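Local coordinates for 3-oxoacyl-[acyl-carrier-protein] synthase 3 (Pseudomonas aeruginosa, PDB 2X3E), which probably catalyses, as a homodimer, the condensation of acetyl-CoA with malonyl-ACP that starts fatty acid synthesis, at residues Val7-Gly12 with Ala68-Val73; Tyr117-Val122 with Gly162-Arg167; Ser124-Gly129 with Leu166-Ala171. The protein carries 1 engineered substitution. One frame throughout, in Å; residues are numbered along the deposited sequence.

No hydrogen bond crosses any of the three contacts, and all gather at the sheet formed by strands 5-14 and 160-169 with their neighbours. Contact 1 lies on one face of the edge strand 5-14, partly buried, where small residues let a helix end come close to the backbone and a CA-H...O contact adds to the apolar touches. Contacts 2 and 3 belong together: both join helix 114-127 to strand 160-169 and share Leu166. Contact 2 is fully buried and uses leucine and valine alone, whereas contact 3, toward the end of the same helix and strand, is partly buried and pairs one isoleucine with backbone and a methyl group. Both helix segments also touch the second subunit.

Contact 1 (Val7-Gly12 with Ala68-Val73); sequences VVCGLG and AGLERV
Cys9 and Gly10 of the edge strand 5-14 meet Ala68 and Leu70 in a close, mainly backbone-to-methyl contact, made where helix 53-68 ends and the chain turns toward strand 75-79. The helix covers one face of the five-stranded sheet; Leu11, on the other face, packs against Leu290 and Leu294 of helix 285-295. Small residues set the spacing, for the CA atoms of Gly10 and Ala68 are only 4.1 Å apart. Gly10 has no side chain, so the methyl CB of Ala68 can settle 3.9 Å from Gly10 CA. Next to it the carbonyl of Cys9 is turned at Ala68: Ala68 CA lies 3.3 Å from Cys9 O in a CA-H...O contact, with 142° at the hydrogen, and Ala68 CB is 3.5 Å from that oxygen. A classic beta bulge accounts for the local shape, since Cys9 and Gly10 both face Val165 of the neighbouring strand. The thiol of Cys9 occupies the position between its backbone N and carbonyl carbon (chi1 61°), and from there SG reaches 4.2 Å to Ala68 CB. Leu70 comes in at the margin, its extended chain bringing CD1 to 4.4 Å from Cys9 SG; cysteine suits the place because one small, polarisable sulfur serves both neighbours. Between Ala68 and Leu70, Gly69 takes a positive phi (70°) and closes the helix in a Schellman motif, a conformation that glycine adopts with little strain, and this turn lets Leu70 fold back over the sheet onto Val165. Just before it, Ser67 OG is hydrogen-bonded to Leu11 N, a directional tie from helix to strand. Between residues 7-12 and 68-73 themselves the chemistry is one of dispersion and a weak C-H...O attraction, which depends on close fit.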
# COMPACT_ATOMS: atom_id res chain seq x y z
N VAL A 7 -8.83 13.04 -13.12
CA VAL A 7 -8.42 13.25 -14.50
C VAL A 7 -6.90 13.17 -14.67
O VAL A 7 -6.16 13.87 -13.99
CB VAL A 7 -8.91 14.62 -15.01
CG1 VAL A 7 -8.35 14.91 -16.39
CG2 VAL A 7 -10.43 14.67 -15.02
N VAL A 8 -6.45 12.33 -15.59
CA VAL A 8 -5.02 12.27 -15.94
C VAL A 8 -4.62 13.58 -16.62
O VAL A 8 -5.28 14.01 -17.57
CB VAL A 8 -4.70 11.08 -16.88
CG1 VAL A 8 -3.24 11.11 -17.32
CG2 VAL A 8 -5.02 9.75 -16.20
N CYS A 9 -3.55 14.21 -16.14
CA CYS A 9 -3.09 15.48 -16.71
C CYS A 9 -1.57 15.61 -16.85
O CYS A 9 -1.09 16.65 -17.27
CB CYS A 9 -3.65 16.66 -15.90
SG CYS A 9 -3.17 16.73 -14.17
N GLY A 10 -0.83 14.54 -16.56
CA GLY A 10 0.63 14.55 -16.67
C GLY A 10 1.21 13.15 -16.71
O GLY A 10 0.65 12.23 -16.12
N LEU A 11 2.31 12.99 -17.44
CA LEU A 11 3.00 11.71 -17.57
C LEU A 11 4.50 11.95 -17.55
O LEU A 11 4.99 12.89 -18.17
CB LEU A 11 2.60 11.00 -18.87
CG LEU A 11 3.24 9.64 -19.18
CD1 LEU A 11 2.72 8.56 -18.26
CD2 LEU A 11 2.99 9.26 -20.63
N GLY A 12 5.22 11.09 -16.84
CA GLY A 12 6.68 11.11 -16.84
C GLY A 12 7.21 9.73 -16.55
O GLY A 12 6.48 8.85 -16.10
N ALA A 68 2.56 17.98 -16.35
CA ALA A 68 1.27 18.51 -15.90
C ALA A 68 1.25 20.04 -15.73
O ALA A 68 0.18 20.65 -15.62
CB ALA A 68 0.87 17.85 -14.59
N GLY A 69 2.43 20.66 -15.71
CA GLY A 69 2.53 22.10 -15.48
C GLY A 69 2.16 22.46 -14.05
O GLY A 69 1.73 23.58 -13.78
N LEU A 70 2.33 21.51 -13.13
CA LEU A 70 2.03 21.71 -11.72
C LEU A 70 3.31 21.59 -10.93
O LEU A 70 4.17 20.78 -11.27
CB LEU A 70 1.04 20.65 -11.23
CG LEU A 70 -0.35 20.61 -11.88
CD1 LEU A 70 -1.14 19.44 -11.31
CD2 LEU A 70 -1.10 21.93 -11.68
N GLU A 71 3.46 22.39 -9.88
CA GLU A 71 4.64 22.31 -9.02
C GLU A 71 4.32 21.72 -7.65
O GLU A 71 5.22 21.43 -6.87
CB GLU A 71 5.29 23.68 -8.91
CG GLU A 71 5.66 24.24 -10.28
CD GLU A 71 6.35 25.57 -10.20
OE1 GLU A 71 6.66 26.02 -9.08
OE2 GLU A 71 6.56 26.18 -11.27
N ARG A 72 3.03 21.53 -7.36
CA ARG A 72 2.58 20.88 -6.13
C ARG A 72 1.42 19.94 -6.41
O ARG A 72 0.60 20.21 -7.29
CB ARG A 72 2.11 21.91 -5.10
CG ARG A 72 3.21 22.42 -4.23
CD ARG A 72 2.72 23.52 -3.29
NE ARG A 72 3.87 24.31 -2.87
CZ ARG A 72 4.42 25.30 -3.57
NH1 ARG A 72 3.90 25.68 -4.73
NH2 ARG A 72 5.48 25.93 -3.09
N VAL A 73 1.37 18.84 -5.66
CA VAL A 73 0.19 17.98 -5.59
C VAL A 73 -0.07 17.64 -4.11
O VAL A 73 0.82 17.80 -3.27
CB VAL A 73 0.35 16.68 -6.43
CG1 VAL A 73 0.48 17.03 -7.92
CG2 VAL A 73 1.55 15.85 -5.96

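Contact 2 (Tyr117-Val122 with Gly162-Arg167); sequences YGLASV and GAVVLR
Leu166 of strand 160-169 is the residue most covered here, and it pushes its side chain between Leu119 and Val122, one helical turn apart on helix 114-127. A single methyl does most of the work: Leu166 CD1 lies 3.6 Å from Val122 CG1 and 4.0 Å from Val122 CB, so it rests against the branch of the valine, the two side chains meeting at a slant. Leu166 CD1 is also 4.2 Å from Leu119 CD2, this time with the leucines crossing at about a right angle. Leu119 leaves the helix along its flank, but with CG anti to its carbonyl carbon (chi1 -73°) the chain swings across to the strand, where CD2 also touches Val164 CG2 at 4.2 Å. That valine methyl stands between its own backbone N and carbonyl carbon, a tight place within the residue but one that presents it to the helix. Leucine suits the two longer reaches, since the helix and strand axes are 10.5 Å apart, while the beta-branched Val122 fills the nearer gap with a short, stiff group. Every touching residue is buried, and the interface has neither polar side chain nor hydrogen bond. Leu119 also packs on Leu136 and Phe180, so it touches strand 133-140 of one sheet and strand 177-184 of the other, and further round the helix Ser121 OG is hydrogen-bonded to Ser121 OG of the second subunit. The side chain of Leu119 is about 11 Å from that of His250, a predicted active-site residue. Helix 114-127 is the connection of a beta-alpha-beta crossover from strand 104-109 to the parallel strand 133-140, and its near-parallel course along strand 160-169, 26° apart, is that of a buried helix packed between two sheets in the layered thiolase fold.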
# COMPACT_ATOMS: atom_id res chain seq x y z
N TYR A 117 -4.48 -0.69 -9.58
CA TYR A 117 -4.95 -0.51 -8.20
C TYR A 117 -4.59 0.87 -7.69
O TYR A 117 -5.37 1.50 -6.98
CB TYR A 117 -4.34 -1.57 -7.26
CG TYR A 117 -5.20 -2.80 -7.08
CD1 TYR A 117 -5.15 -3.86 -7.98
CD2 TYR A 117 -6.06 -2.91 -5.99
CE1 TYR A 117 -5.95 -4.99 -7.80
CE2 TYR A 117 -6.85 -4.02 -5.81
CZ TYR A 117 -6.80 -5.06 -6.71
OH TYR A 117 -7.59 -6.16 -6.49
N GLY A 118 -3.38 1.32 -8.03
CA GLY A 118 -2.93 2.67 -7.71
C GLY A 118 -3.85 3.75 -8.24
O GLY A 118 -4.16 4.70 -7.53
N LEU A 119 -4.30 3.61 -9.49
CA LEU A 119 -5.24 4.57 -10.09
C LEU A 119 -6.59 4.57 -9.38
O LEU A 119 -7.19 5.62 -9.16
CB LEU A 119 -5.43 4.27 -11.58
CG LEU A 119 -4.26 4.62 -12.49
CD1 LEU A 119 -4.45 3.98 -13.86
CD2 LEU A 119 -4.12 6.15 -12.61
N ALA A 120 -7.06 3.38 -9.01
CA ALA A 120 -8.29 3.24 -8.23
C ALA A 120 -8.15 3.97 -6.89
O ALA A 120 -9.05 4.71 -6.49
CB ALA A 120 -8.61 1.76 -7.99
N SER A 121 -7.03 3.74 -6.21
CA SER A 121 -6.82 4.30 -4.87
C SER A 121 -6.66 5.82 -4.91
O SER A 121 -7.35 6.54 -4.18
CB SER A 121 -5.62 3.65 -4.19
OG SER A 121 -5.47 4.13 -2.86
N VAL A 122 -5.76 6.31 -5.76
CA VAL A 122 -5.54 7.75 -5.87
C VAL A 122 -6.74 8.46 -6.50
O VAL A 122 -7.17 9.50 -6.01
CB VAL A 122 -4.26 8.08 -6.65
CG1 VAL A 122 -4.14 9.57 -6.83
CG2 VAL A 122 -3.04 7.54 -5.91
N GLY A 162 7.35 4.77 -13.88
CA GLY A 162 6.46 5.62 -14.66
C GLY A 162 5.47 6.30 -13.74
O GLY A 162 4.96 5.68 -12.80
N ALA A 163 5.17 7.56 -14.02
CA ALA A 163 4.32 8.36 -13.14
C ALA A 163 3.28 9.15 -13.92
O ALA A 163 3.53 9.59 -15.05
CB ALA A 163 5.18 9.30 -12.32
N VAL A 164 2.11 9.30 -13.30
CA VAL A 164 1.07 10.18 -13.80
C VAL A 164 0.65 11.16 -12.71
O VAL A 164 0.76 10.87 -11.51
CB VAL A 164 -0.18 9.40 -14.29
CG1 VAL A 164 0.13 8.62 -15.54
CG2 VAL A 164 -0.74 8.49 -13.19
N VAL A 165 0.20 12.33 -13.15
CA VAL A 165 -0.45 13.31 -12.29
C VAL A 165 -1.96 13.22 -12.55
O VAL A 165 -2.39 13.18 -13.71
CB VAL A 165 0.03 14.74 -12.59
CG1 VAL A 165 -0.78 15.78 -11.81
CG2 VAL A 165 1.53 14.87 -12.28
N LEU A 166 -2.73 13.15 -11.47
CA LEU A 166 -4.19 13.18 -11.53
C LEU A 166 -4.68 14.46 -10.85
O LEU A 166 -4.08 14.91 -9.88
CB LEU A 166 -4.79 11.98 -10.80
CG LEU A 166 -4.49 10.59 -11.33
CD1 LEU A 166 -4.89 9.54 -10.30
CD2 LEU A 166 -5.21 10.34 -12.65
N ARG A 167 -5.75 15.04 -11.38
CA ARG A 167 -6.38 16.21 -10.75
C ARG A 167 -7.88 16.02 -10.66
O ARG A 167 -8.46 15.25 -11.42
CB ARG A 167 -6.08 17.48 -11.56
CG ARG A 167 -6.69 17.52 -12.96
CD ARG A 167 -6.62 18.92 -13.56
NE ARG A 167 -7.03 18.96 -14.96
CZ ARG A 167 -8.28 18.88 -15.41
NH1 ARG A 167 -9.31 18.74 -14.57
NH2 ARG A 167 -8.50 18.94 -16.72

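Contact 3 (Ser124-Gly129 with Leu166-Ala171); sequences SLISAG and LRAGDA
Ile126 and Ala168 bring the two backbones nearest, their CA atoms 6.0 Å apart, where the last turn of helix 114-127 passes the end of strand 160-169. The motif is a helix packed on a sheet in the thiolase fold, here near the partly buried end of both elements. Ile126 carries the whole helical side of it and uses both branches. Ile126 CG2, anti to the backbone N, presses on the strand backbone 3.6 Å from Ala168 CA, and is 3.9 Å from Ala168 CB. The longer branch runs extended beside it (chi2 165°) and sets Ile126 CD1 against Leu166 CB at 3.5 Å, its chain slanting across that of the leucine, with the same CD1 3.8 Å from Leu166 O. Isoleucine is apt here because its fork reaches Leu166 with one branch and Ala168 with the other, across Arg167 between them, whereas Ala168 offers only a methyl and so allows the helix to come in close. Past this turn the helix stops: Gly129 takes a positive phi (85°), easy for glycine, and closes a Schellman motif in which Gly129 N is hydrogen-bonded to Ile126 O. That oxygen also accepts a bond from Arg4 NE, and Ser127 OG is hydrogen-bonded to Arg4 O and Gly123 O, so the N-terminal segment is tied to the helix end at Arg4. On the dimer side Ser127 and Ala128 pack on Ala128 and Ser124 of the second subunit. Arg167 leaves the strand away from the helix, and its side chain lies against Val7 and Cys9. Its charge is paired through NH2 with Glu173, while Arg167 NH1 donates to Ala168 O at 3.1 Å, with an N-H...O angle of 150°, the oxygen lying almost in the guanidinium plane.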
# COMPACT_ATOMS: atom_id res chain seq x y z
N SER A 124 -9.82 7.53 -6.33
CA SER A 124 -10.89 7.56 -5.33
C SER A 124 -10.63 8.62 -4.26
O SER A 124 -11.56 9.28 -3.80
CB SER A 124 -11.07 6.18 -4.68
OG SER A 124 -11.62 5.26 -5.62
N LEU A 125 -9.36 8.77 -3.86
CA LEU A 125 -8.99 9.80 -2.89
C LEU A 125 -9.37 11.19 -3.41
O LEU A 125 -9.87 12.02 -2.66
CB LEU A 125 -7.49 9.76 -2.58
CG LEU A 125 -6.98 8.64 -1.68
CD1 LEU A 125 -5.45 8.58 -1.75
CD2 LEU A 125 -7.45 8.84 -0.25
N ILE A 126 -9.13 11.41 -4.70
CA ILE A 126 -9.48 12.69 -5.33
C ILE A 126 -11.00 12.84 -5.43
O ILE A 126 -11.55 13.87 -5.05
CB ILE A 126 -8.82 12.83 -6.72
CG1 ILE A 126 -7.31 13.07 -6.58
CG2 ILE A 126 -9.45 13.98 -7.51
CD1 ILE A 126 -6.54 12.87 -7.87
N SER A 127 -11.68 11.80 -5.92
CA SER A 127 -13.14 11.83 -6.05
C SER A 127 -13.84 12.09 -4.72
O SER A 127 -14.80 12.85 -4.66
CB SER A 127 -13.67 10.53 -6.66
OG SER A 127 -13.28 10.42 -8.01
N ALA A 128 -13.33 11.47 -3.65
CA ALA A 128 -13.91 11.61 -2.31
C ALA A 128 -13.57 12.93 -1.62
O ALA A 128 -14.06 13.20 -0.52
CB ALA A 128 -13.46 10.44 -1.42
N GLY A 129 -12.71 13.74 -2.25
CA GLY A 129 -12.36 15.06 -1.72
C GLY A 129 -11.23 15.08 -0.70
O GLY A 129 -11.05 16.08 0.01
N LEU A 166 -2.73 13.15 -11.47
CA LEU A 166 -4.19 13.18 -11.53
C LEU A 166 -4.68 14.46 -10.85
O LEU A 166 -4.08 14.91 -9.88
CB LEU A 166 -4.79 11.98 -10.80
CG LEU A 166 -4.49 10.59 -11.33
CD1 LEU A 166 -4.89 9.54 -10.30
CD2 LEU A 166 -5.21 10.34 -12.65
N ARG A 167 -5.75 15.04 -11.38
CA ARG A 167 -6.38 16.21 -10.75
C ARG A 167 -7.88 16.02 -10.66
O ARG A 167 -8.46 15.25 -11.42
CB ARG A 167 -6.08 17.48 -11.56
CG ARG A 167 -6.69 17.52 -12.96
CD ARG A 167 -6.62 18.92 -13.56
NE ARG A 167 -7.03 18.96 -14.96
CZ ARG A 167 -8.28 18.88 -15.41
NH1 ARG A 167 -9.31 18.74 -14.57
NH2 ARG A 167 -8.50 18.94 -16.72
N ALA A 168 -8.51 16.74 -9.74
CA ALA A 168 -9.96 16.82 -9.70
C ALA A 168 -10.47 17.43 -11.01
O ALA A 168 -9.88 18.37 -11.54
CB ALA A 168 -10.43 17.66 -8.51
N GLY A 169 -11.56 16.87 -11.52
CA GLY A 169 -12.17 17.36 -12.75
C GLY A 169 -13.59 16.86 -12.91
O GLY A 169 -14.22 16.42 -11.94
N ASP A 170 -14.09 16.96 -14.14
CA ASP A 170 -15.43 16.49 -14.47
C ASP A 170 -15.33 15.17 -15.23
O ASP A 170 -14.36 14.93 -15.96
CB ASP A 170 -16.19 17.53 -15.31
CG ASP A 170 -17.68 17.26 -15.36
OD1 ASP A 170 -18.16 16.35 -14.65
OD2 ASP A 170 -18.39 17.96 -16.11
N ALA A 171 -16.34 14.32 -15.07
CA ALA A 171 -16.37 13.01 -15.73
C ALA A 171 -16.40 13.10 -17.27
O ALA A 171 -16.04 12.13 -17.93
CB ALA A 171 -17.55 12.19 -15.23